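Glycoside transferase (Listeria monocytogenes, PDB 6R2M) is the glycoside hydrolase PssZ, an extracellular enzyme that probably cleaves exopolysaccharide. Local coordinates at residues D84-W89 with Y147-K152; P188-V193 with P228-F233; Q212-M217 with Y265-Q270. All coordinates share one frame; numbering follows the deposited sequence.

Interaction 1: D84-W89 with Y147-K152; sequences DNFIKW and YDFVHK
F149 and F86 carry most of the contact, joined by Y147 into an aromatic cluster. The CB of F149 sits over one face of the F86 ring, 3.8 Å from its centroid and 20° off the normal, a CH-pi contact. In return the F86 CB meets F149 CD2 at 3.6 Å, since the two side chains run past each other in opposite directions. Their planes are nearly parallel (23°) but slid apart, so the rings barely overlap. F149 reaches this pose with CG wedged between its own backbone N and carbonyl carbon (chi1 46°). Y147 approaches F86 obliquely: Y147 CD2 lies 3.4 Å from F86 CE1, and these rings too are nearly parallel and strongly offset. K88 crosses F149 at about a right angle, touching F149 CZ with its CG at 3.9 Å, while its extended chain carries NZ on to the carbonyl of T92. The polar link is a water that donates to D84 OD1 (2.7 Å) and to F149 O (2.8 Å); D84 OD2 is held by T82. D148 OD1 accepts from both V150 N and H151 N, shaping the turn that follows F149. The cluster thus fastens a beta-hairpin, with strands 147-148 and 153-154 and an Asx turn at its bend, against the loop between helices 66-79 and 100-116.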
# COMPACT_ATOMS: atom_id res chain seq x y z
N ASP A 84 -11.96 -8.86 -18.66
CA ASP A 84 -12.61 -7.55 -18.56
C ASP A 84 -11.82 -6.57 -17.70
O ASP A 84 -12.40 -5.62 -17.16
CB ASP A 84 -14.04 -7.71 -18.05
CG ASP A 84 -14.19 -8.77 -16.97
OD1 ASP A 84 -15.33 -8.95 -16.47
OD2 ASP A 84 -13.19 -9.43 -16.62
N ASN A 85 -10.50 -6.78 -17.57
CA ASN A 85 -9.56 -5.77 -17.09
C ASN A 85 -9.68 -5.51 -15.59
O ASN A 85 -9.33 -4.43 -15.12
CB ASN A 85 -9.72 -4.45 -17.85
CG ASN A 85 -9.35 -4.60 -19.31
OD1 ASN A 85 -8.20 -4.86 -19.64
ND2 ASN A 85 -10.34 -4.43 -20.18
N PHE A 86 -10.16 -6.50 -14.84
CA PHE A 86 -10.08 -6.47 -13.39
C PHE A 86 -8.77 -7.12 -12.94
O PHE A 86 -8.21 -7.97 -13.64
CB PHE A 86 -11.26 -7.20 -12.74
CG PHE A 86 -12.59 -6.54 -12.96
CD1 PHE A 86 -13.03 -5.53 -12.12
CD2 PHE A 86 -13.39 -6.92 -14.03
CE1 PHE A 86 -14.27 -4.92 -12.35
CE2 PHE A 86 -14.61 -6.31 -14.27
CZ PHE A 86 -15.04 -5.31 -13.42
N ILE A 87 -8.28 -6.71 -11.78
CA ILE A 87 -7.08 -7.29 -11.18
C ILE A 87 -7.53 -8.14 -10.00
O ILE A 87 -8.02 -7.59 -9.00
CB ILE A 87 -6.06 -6.23 -10.74
CG1 ILE A 87 -5.57 -5.38 -11.92
CG2 ILE A 87 -4.85 -6.91 -10.08
CD1 ILE A 87 -4.66 -4.22 -11.50
N LYS A 88 -7.41 -9.46 -10.11
CA LYS A 88 -7.69 -10.34 -8.97
C LYS A 88 -6.82 -9.96 -7.78
O LYS A 88 -5.62 -9.74 -7.94
CB LYS A 88 -7.42 -11.79 -9.35
CG LYS A 88 -8.32 -12.37 -10.40
CD LYS A 88 -7.89 -13.80 -10.65
CE LYS A 88 -8.80 -14.51 -11.63
NZ LYS A 88 -8.32 -15.90 -11.84
N TRP A 89 -7.41 -9.90 -6.58
CA TRP A 89 -6.59 -9.53 -5.43
C TRP A 89 -5.57 -10.62 -5.08
O TRP A 89 -4.57 -10.32 -4.43
CB TRP A 89 -7.47 -9.17 -4.21
CG TRP A 89 -8.11 -10.34 -3.52
CD1 TRP A 89 -9.34 -10.87 -3.78
CD2 TRP A 89 -7.55 -11.11 -2.45
NE1 TRP A 89 -9.59 -11.93 -2.92
CE2 TRP A 89 -8.50 -12.09 -2.10
CE3 TRP A 89 -6.35 -11.06 -1.73
CZ2 TRP A 89 -8.28 -13.03 -1.09
CZ3 TRP A 89 -6.13 -11.99 -0.72
CH2 TRP A 89 -7.09 -12.97 -0.41
N TYR A 147 -15.24 -5.10 -6.30
CA TYR A 147 -16.33 -5.51 -7.15
C TYR A 147 -16.13 -6.98 -7.44
O TYR A 147 -15.02 -7.40 -7.83
CB TYR A 147 -16.36 -4.69 -8.45
CG TYR A 147 -17.42 -5.12 -9.45
CD1 TYR A 147 -18.75 -4.82 -9.25
CD2 TYR A 147 -17.06 -5.82 -10.61
CE1 TYR A 147 -19.71 -5.19 -10.16
CE2 TYR A 147 -18.02 -6.20 -11.53
CZ TYR A 147 -19.34 -5.89 -11.29
OH TYR A 147 -20.31 -6.25 -12.20
N ASP A 148 -17.16 -7.79 -7.21
CA ASP A 148 -17.12 -9.19 -7.60
C ASP A 148 -17.54 -9.28 -9.06
O ASP A 148 -18.70 -9.06 -9.40
CB ASP A 148 -18.03 -10.03 -6.70
CG ASP A 148 -17.83 -11.50 -6.91
OD1 ASP A 148 -17.89 -11.95 -8.07
OD2 ASP A 148 -17.61 -12.22 -5.91
N PHE A 149 -16.58 -9.56 -9.93
CA PHE A 149 -16.81 -9.55 -11.37
C PHE A 149 -17.34 -10.87 -11.89
O PHE A 149 -17.55 -11.00 -13.11
CB PHE A 149 -15.51 -9.18 -12.11
CG PHE A 149 -14.31 -9.92 -11.61
CD1 PHE A 149 -14.07 -11.22 -12.02
CD2 PHE A 149 -13.42 -9.32 -10.72
CE1 PHE A 149 -12.96 -11.92 -11.55
CE2 PHE A 149 -12.32 -10.01 -10.26
CZ PHE A 149 -12.09 -11.31 -10.68
N VAL A 150 -17.52 -11.86 -11.03
CA VAL A 150 -18.19 -13.11 -11.39
C VAL A 150 -19.66 -13.07 -11.00
O VAL A 150 -20.54 -13.36 -11.81
CB VAL A 150 -17.46 -14.31 -10.76
CG1 VAL A 150 -18.30 -15.60 -10.92
CG2 VAL A 150 -16.08 -14.47 -11.38
N HIS A 151 -19.95 -12.69 -9.75
CA HIS A 151 -21.32 -12.54 -9.28
C HIS A 151 -21.91 -11.17 -9.58
O HIS A 151 -23.11 -10.97 -9.39
CB HIS A 151 -21.39 -12.81 -7.78
CG HIS A 151 -20.93 -14.18 -7.40
ND1 HIS A 151 -21.66 -15.31 -7.70
CD2 HIS A 151 -19.80 -14.61 -6.78
CE1 HIS A 151 -21.01 -16.38 -7.26
NE2 HIS A 151 -19.88 -15.98 -6.71
N LYS A 152 -21.08 -10.23 -10.05
CA LYS A 152 -21.53 -8.89 -10.47
C LYS A 152 -22.20 -8.17 -9.30
O LYS A 152 -23.34 -7.68 -9.39
CB LYS A 152 -22.42 -8.98 -11.70
CG LYS A 152 -21.73 -9.77 -12.81
CD LYS A 152 -22.31 -9.52 -14.19
CE LYS A 152 -21.37 -10.06 -15.26
NZ LYS A 152 -21.05 -11.50 -15.05
O HOH W 1 -17.67 -9.07 -15.09

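Interaction 2: P188-V193 with P228-F233; sequences PFFTEV and PNFDNF
P188 O is met by two parts of F230, with F230 CA 3.3 Å away in a bent CA-H...O contact. The same oxygen lies in the plane of the F230 ring at its edge, 3.4 Å from F230 CD1, so backbone and ring of one residue both press on it. The pyrrolidine of P188, which follows a cis peptide bond, rests on the helix: P188 CB is 3.7 Å from N229 O and also meets the CB of F233. Residues 188-190 of the loop pack on the first turn of helix 228-241, and the chain then enters strand 193-195 through a classic beta bulge in which E192 and V193 face Q200. Three more rings are fitted round this contact. F189 drives its edge at the face of F233 in a T-shaped pair, centroids 4.8 Å apart and planes at 68°, with F189 CE1 3.6 Å from F233 CE2. P188 CG lies over one face of the F189 ring. F190 and F230 cross at about a right angle as side chains, yet their planes meet obliquely at 51°; F190 CE2 comes within 3.6 Å of F230 CG. F230 points CG anti to its N (chi1 -171°), which carries its ring to Q212 and A216 of helix 209-223. F233 has a further edge-to-face partner in Y248.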
# COMPACT_ATOMS: atom_id res chain seq x y z
N PRO A 188 -8.58 8.46 19.85
CA PRO A 188 -7.55 9.02 18.97
C PRO A 188 -7.31 8.20 17.70
O PRO A 188 -6.46 8.57 16.90
CB PRO A 188 -6.30 9.01 19.86
CG PRO A 188 -6.48 7.75 20.66
CD PRO A 188 -7.98 7.57 20.87
N PHE A 189 -8.06 7.10 17.53
CA PHE A 189 -7.93 6.25 16.35
C PHE A 189 -9.06 6.52 15.37
O PHE A 189 -10.18 6.87 15.76
CB PHE A 189 -7.94 4.78 16.75
CG PHE A 189 -6.93 4.44 17.79
CD1 PHE A 189 -5.57 4.41 17.48
CD2 PHE A 189 -7.34 4.14 19.09
CE1 PHE A 189 -4.63 4.09 18.45
CE2 PHE A 189 -6.39 3.81 20.06
CZ PHE A 189 -5.04 3.79 19.73
N PHE A 190 -8.76 6.34 14.09
CA PHE A 190 -9.75 6.53 13.05
C PHE A 190 -10.76 5.39 13.06
O PHE A 190 -10.39 4.22 13.25
CB PHE A 190 -9.09 6.55 11.67
CG PHE A 190 -8.23 7.75 11.42
CD1 PHE A 190 -8.78 8.92 10.94
CD2 PHE A 190 -6.84 7.68 11.60
CE1 PHE A 190 -7.98 10.02 10.67
CE2 PHE A 190 -6.04 8.78 11.34
CZ PHE A 190 -6.60 9.94 10.87
N THR A 191 -12.03 5.73 12.82
CA THR A 191 -13.01 4.73 12.41
C THR A 191 -12.64 4.25 11.01
O THR A 191 -12.62 5.05 10.07
CB THR A 191 -14.41 5.32 12.37
OG1 THR A 191 -14.36 6.55 11.65
CG2 THR A 191 -14.94 5.56 13.77
N GLU A 192 -12.37 2.96 10.87
CA GLU A 192 -11.78 2.48 9.62
C GLU A 192 -12.80 2.25 8.52
O GLU A 192 -12.40 2.18 7.35
CB GLU A 192 -11.03 1.17 9.86
CG GLU A 192 -9.90 1.29 10.86
CD GLU A 192 -10.29 0.85 12.26
OE1 GLU A 192 -11.49 0.94 12.61
OE2 GLU A 192 -9.40 0.40 13.02
N VAL A 193 -14.08 2.10 8.84
CA VAL A 193 -15.05 1.59 7.89
C VAL A 193 -16.13 2.63 7.63
O VAL A 193 -16.71 3.19 8.57
CB VAL A 193 -15.69 0.27 8.38
CG1 VAL A 193 -16.68 -0.25 7.36
CG2 VAL A 193 -14.62 -0.77 8.64
N PRO A 228 -5.45 15.85 14.17
CA PRO A 228 -4.59 16.15 15.32
C PRO A 228 -4.68 15.16 16.46
O PRO A 228 -3.72 15.06 17.24
CB PRO A 228 -5.08 17.54 15.77
CG PRO A 228 -6.51 17.58 15.34
CD PRO A 228 -6.54 16.82 14.02
N ASN A 229 -5.79 14.43 16.58
CA ASN A 229 -5.91 13.45 17.65
C ASN A 229 -5.03 12.25 17.38
O ASN A 229 -4.34 11.76 18.28
CB ASN A 229 -7.37 13.02 17.78
CG ASN A 229 -8.26 14.19 18.02
OD1 ASN A 229 -8.24 14.76 19.11
ND2 ASN A 229 -9.03 14.59 17.01
N PHE A 230 -5.04 11.76 16.14
CA PHE A 230 -4.13 10.68 15.82
C PHE A 230 -2.69 11.15 15.85
O PHE A 230 -1.80 10.41 16.31
CB PHE A 230 -4.47 10.09 14.45
CG PHE A 230 -3.72 8.85 14.14
CD1 PHE A 230 -3.98 7.68 14.83
CD2 PHE A 230 -2.75 8.85 13.14
CE1 PHE A 230 -3.27 6.50 14.53
CE2 PHE A 230 -2.05 7.69 12.84
CZ PHE A 230 -2.31 6.52 13.54
N ASP A 231 -2.42 12.36 15.35
CA ASP A 231 -1.05 12.84 15.35
C ASP A 231 -0.52 12.96 16.77
O ASP A 231 0.61 12.54 17.04
CB ASP A 231 -0.96 14.19 14.63
CG ASP A 231 0.47 14.62 14.37
OD1 ASP A 231 1.18 13.92 13.63
OD2 ASP A 231 0.89 15.67 14.91
N ASN A 232 -1.35 13.45 17.69
CA ASN A 232 -0.92 13.56 19.08
C ASN A 232 -0.66 12.19 19.69
O ASN A 232 0.31 12.01 20.44
CB ASN A 232 -1.96 14.31 19.91
CG ASN A 232 -1.65 14.24 21.39
OD1 ASN A 232 -2.31 13.51 22.14
ND2 ASN A 232 -0.65 14.99 21.82
N PHE A 233 -1.50 11.20 19.39
CA PHE A 233 -1.24 9.86 19.89
C PHE A 233 0.14 9.38 19.44
O PHE A 233 0.91 8.84 20.23
CB PHE A 233 -2.32 8.89 19.40
CG PHE A 233 -2.10 7.48 19.84
CD1 PHE A 233 -2.38 7.10 21.13
CD2 PHE A 233 -1.58 6.54 18.96
CE1 PHE A 233 -2.16 5.79 21.55
CE2 PHE A 233 -1.36 5.23 19.37
CZ PHE A 233 -1.65 4.86 20.66

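Interaction 3: Q212-M217 with Y265-Q270; sequences QMLIAM and YAFLTQ
F267 projects from its helix toward M213, L214 and M217, and each of the three meets it differently. L214 lays its CD2 methyl over one face of the ring, 4.2 Å from the centroid and 22° off the normal, a CH-pi contact displaced toward the rim. Only the CB of M213 comes to the ring edge, near its plane, and it lies 3.8 Å from F267 CB. M217 crosses F267 at about a right angle and brings its CE methyl to 3.7 Å from F267 CB. Bending at its last torsion (chi3 -66°) turns that methyl back to F267, while the M217 sulfur lies 4.0 Å from Q270 CB. M213 instead folds at both chi2 and chi3, which puts its SD 3.6 Å from L268 CD2 and its CE beside the same leucine; the two side chains cross nearly square. Q270 places NE2 in the plane of the F267 ring, at its edge, and that nitrogen is bound to T310 OG1 of helix 301-312. F230 of helix 228-241 also touches M213. The helices run the same way, 18° from parallel with axes 9.6 Å apart at closest approach, as do neighbouring helices of one layer in an alpha/alpha barrel, a fold consistent with a glycoside hydrolase of this kind. No hydrogen bond crosses the interface, so methyl, thioether and ring surfaces hold it through shape and dispersion, and directional bonding is left to the flanks.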
# COMPACT_ATOMS: atom_id res chain seq x y z
N GLN A 212 -4.32 2.12 10.41
CA GLN A 212 -4.41 3.47 10.93
C GLN A 212 -3.42 4.41 10.23
O GLN A 212 -3.77 5.55 9.92
CB GLN A 212 -4.18 3.48 12.44
CG GLN A 212 -5.27 2.77 13.25
CD GLN A 212 -6.55 3.59 13.34
OE1 GLN A 212 -6.49 4.80 13.50
NE2 GLN A 212 -7.71 2.93 13.23
N MET A 213 -2.18 3.95 9.98
CA MET A 213 -1.21 4.83 9.33
C MET A 213 -1.64 5.13 7.90
O MET A 213 -1.48 6.25 7.42
CB MET A 213 0.19 4.20 9.32
CG MET A 213 0.92 4.22 10.66
SD MET A 213 0.94 5.82 11.49
CE MET A 213 1.56 6.88 10.18
N LEU A 214 -2.20 4.14 7.20
CA LEU A 214 -2.63 4.39 5.83
C LEU A 214 -3.77 5.41 5.81
O LEU A 214 -3.82 6.28 4.92
CB LEU A 214 -3.05 3.09 5.16
CG LEU A 214 -1.85 2.17 4.84
CD1 LEU A 214 -2.34 0.79 4.45
CD2 LEU A 214 -1.00 2.79 3.73
N ILE A 215 -4.70 5.34 6.77
CA ILE A 215 -5.77 6.33 6.84
C ILE A 215 -5.20 7.71 7.13
O ILE A 215 -5.61 8.71 6.52
CB ILE A 215 -6.82 5.93 7.90
CG1 ILE A 215 -7.43 4.58 7.55
CG2 ILE A 215 -7.91 7.03 8.04
CD1 ILE A 215 -8.18 3.96 8.70
N ALA A 216 -4.25 7.78 8.06
CA ALA A 216 -3.68 9.07 8.41
C ALA A 216 -3.00 9.71 7.22
O ALA A 216 -3.07 10.94 7.04
CB ALA A 216 -2.67 8.91 9.55
N MET A 217 -2.30 8.91 6.41
CA MET A 217 -1.65 9.47 5.24
C MET A 217 -2.66 9.92 4.19
O MET A 217 -2.49 10.97 3.57
CB MET A 217 -0.66 8.45 4.66
CG MET A 217 0.65 8.52 5.43
SD MET A 217 1.98 7.56 4.74
CE MET A 217 1.27 6.00 5.03
N TYR A 265 6.49 1.22 10.98
CA TYR A 265 7.58 2.19 11.00
C TYR A 265 7.89 2.74 9.61
O TYR A 265 8.27 3.91 9.49
CB TYR A 265 8.83 1.56 11.61
CG TYR A 265 8.72 1.42 13.11
CD1 TYR A 265 8.23 2.46 13.89
CD2 TYR A 265 9.12 0.25 13.75
CE1 TYR A 265 8.12 2.34 15.27
CE2 TYR A 265 9.02 0.12 15.15
CZ TYR A 265 8.52 1.18 15.89
OH TYR A 265 8.43 1.06 17.26
N ALA A 266 7.72 1.93 8.55
CA ALA A 266 7.90 2.47 7.21
C ALA A 266 6.88 3.57 6.93
O ALA A 266 7.23 4.65 6.44
CB ALA A 266 7.80 1.36 6.17
N PHE A 267 5.62 3.32 7.29
CA PHE A 267 4.59 4.32 7.02
C PHE A 267 4.70 5.52 7.95
O PHE A 267 4.40 6.64 7.52
CB PHE A 267 3.21 3.69 7.11
CG PHE A 267 2.96 2.64 6.08
CD1 PHE A 267 3.69 2.61 4.90
CD2 PHE A 267 2.01 1.65 6.29
CE1 PHE A 267 3.47 1.63 3.95
CE2 PHE A 267 1.77 0.67 5.36
CZ PHE A 267 2.51 0.65 4.17
N LEU A 268 5.13 5.32 9.21
CA LEU A 268 5.40 6.46 10.08
C LEU A 268 6.49 7.35 9.51
O LEU A 268 6.40 8.59 9.57
CB LEU A 268 5.82 5.98 11.47
CG LEU A 268 4.70 5.62 12.42
CD1 LEU A 268 5.29 4.84 13.57
CD2 LEU A 268 4.05 6.91 12.91
N THR A 269 7.57 6.75 9.00
CA THR A 269 8.65 7.52 8.42
C THR A 269 8.14 8.36 7.24
O THR A 269 8.42 9.56 7.16
CB THR A 269 9.77 6.57 8.01
OG1 THR A 269 10.25 5.92 9.20
CG2 THR A 269 10.90 7.32 7.33
N GLN A 270 7.34 7.74 6.36
CA GLN A 270 6.73 8.47 5.25
C GLN A 270 5.82 9.59 5.75
O GLN A 270 5.84 10.70 5.21
CB GLN A 270 5.92 7.52 4.37
CG GLN A 270 6.75 6.43 3.73
CD GLN A 270 5.89 5.39 3.02
OE1 GLN A 270 4.80 5.69 2.53
NE2 GLN A 270 6.38 4.16 2.97

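Overall arrangement
Interactions 2 and 3 are buried and adjoin, centres 12 Å apart, whereas interaction 1 is only partly buried, about 29 to 32 Å from them between centres. Q212, from helix 209-223 of interaction 3, reaches the loop of interaction 2: its OE1 is hydrogen-bonded to F190 N, and its NE2 makes a weak bond to E192. Helices 209-223 and 228-241 follow each other in the chain, and the segments of these two contacts alternate along it; interaction 1 closes before both. Interaction 3 joins two helices through one phenylalanine ring surrounded by leucine and methionine side chains, interaction 2 a loop and a helix through phenylalanines and a proline, and interaction 1 two non-helical segments through rings plus a water.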